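Local coordinates for GTPase-activating protein GYP1 (PDB 1FKM) that stimulates GTP hydrolysis by Ypt/Rab GTPases such as Ypt1 and Ypt7, supplying an arginine finger and a glutamine finger in trans, at residues N13-K16 against I20-Q23. Sequence-based numbering, arbitrary orientation.
Sequences NILK and IINQ
With CG1 of I21 anti to its own carbonyl carbon (chi1 -60°) and chi2 extended at 175°, the longer branch of this isoleucine reaches across to L15, while CG2, lying anti to the backbone N, is turned to I14. L15 has its CG likewise anti to the carbonyl carbon (chi1 -58°): its side chain sets off away from the loop, yet the CD2 branch comes back and meets I21 CD1 at 4.1 Å. The same isoleucine also lies against the last carbonyls of the helix, its CG2 3.9 Å from I14 O and its CD1 4.0 Å from L15 O. The I14 and I21 CG2 methyls touch more loosely, at 4.3 Å. The example illustrates how the loop connecting two successive helices can be packed back on the first of them: helix 4-15 ends, K16 leaves helical geometry, and the returning loop sets I21 as its apolar contact against that end before N22 caps helix 23-30 through OD1 to the backbone N of D25. In this all-helical TBC domain, helix 39-46 packs on the same apolar patch, with L45 touching both L15 and I21. A water supplies the polar link, donating to I14 O at 2.9 Å and accepting from N22 N at the same distance. Cutting I21 back to an alanine would probably open a gap beside L15 CD2 and leave the I14 CG2 methyl without its partner. The backbone of I21 is hydrogen-bonded to that of V52, which ties the loop to the chain beyond helix 39-46.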
# COMPACT_ATOMS: atom_id res chain seq x y z
N ASN A 13 4.09 6.18 -24.80
CA ASN A 13 4.78 7.36 -25.31
C ASN A 13 5.36 8.24 -24.20
O ASN A 13 6.25 9.04 -24.45
CB ASN A 13 3.86 8.17 -26.22
CG ASN A 13 3.58 7.46 -27.53
OD1 ASN A 13 4.50 6.94 -28.17
ND2 ASN A 13 2.32 7.45 -27.94
N ILE A 14 4.85 8.08 -22.98
CA ILE A 14 5.37 8.85 -21.86
C ILE A 14 6.59 8.13 -21.31
O ILE A 14 7.58 8.75 -20.93
CB ILE A 14 4.32 8.98 -20.72
CG1 ILE A 14 3.19 9.92 -21.16
CG2 ILE A 14 4.99 9.50 -19.44
CD1 ILE A 14 2.09 10.08 -20.12
N LEU A 15 6.52 6.80 -21.31
CA LEU A 15 7.59 5.97 -20.77
C LEU A 15 8.70 5.52 -21.71
O LEU A 15 9.84 5.35 -21.27
CB LEU A 15 6.97 4.74 -20.12
CG LEU A 15 5.95 4.99 -19.01
CD1 LEU A 15 5.29 3.68 -18.62
CD2 LEU A 15 6.65 5.63 -17.80
N LYS A 16 8.38 5.33 -22.98
CA LYS A 16 9.37 4.83 -23.94
C LYS A 16 9.90 5.84 -24.95
O LYS A 16 9.17 6.71 -25.42
CB LYS A 16 8.79 3.62 -24.66
CG LYS A 16 8.34 2.54 -23.69
CD LYS A 16 7.52 1.45 -24.36
CE LYS A 16 7.02 0.45 -23.33
NZ LYS A 16 6.14 -0.60 -23.93
N ILE A 20 14.49 11.16 -20.72
CA ILE A 20 14.15 11.61 -19.37
C ILE A 20 12.63 11.64 -19.25
O ILE A 20 11.97 12.47 -19.88
CB ILE A 20 14.70 13.01 -19.07
CG1 ILE A 20 16.22 13.03 -19.23
CG2 ILE A 20 14.32 13.41 -17.64
CD1 ILE A 20 16.85 14.38 -18.96
N ILE A 21 12.08 10.74 -18.45
CA ILE A 21 10.63 10.66 -18.28
C ILE A 21 10.07 11.88 -17.55
O ILE A 21 10.59 12.29 -16.51
CB ILE A 21 10.25 9.37 -17.51
CG1 ILE A 21 10.74 8.16 -18.30
CG2 ILE A 21 8.74 9.30 -17.30
CD1 ILE A 21 10.53 6.83 -17.60
N ASN A 22 9.01 12.46 -18.10
CA ASN A 22 8.37 13.63 -17.51
C ASN A 22 7.43 13.25 -16.36
O ASN A 22 6.28 12.85 -16.58
CB ASN A 22 7.58 14.39 -18.58
CG ASN A 22 6.99 15.68 -18.05
OD1 ASN A 22 6.24 15.68 -17.08
ND2 ASN A 22 7.33 16.80 -18.69
N GLN A 23 7.93 13.39 -15.14
CA GLN A 23 7.19 13.06 -13.92
C GLN A 23 5.82 13.73 -13.85
O GLN A 23 4.84 13.12 -13.41
CB GLN A 23 8.01 13.48 -12.69
CG GLN A 23 7.47 13.01 -11.35
CD GLN A 23 7.73 11.54 -11.10
OE1 GLN A 23 7.34 10.68 -11.89
NE2 GLN A 23 8.38 11.24 -9.98
O HOH W 1 7.73 11.60 -20.57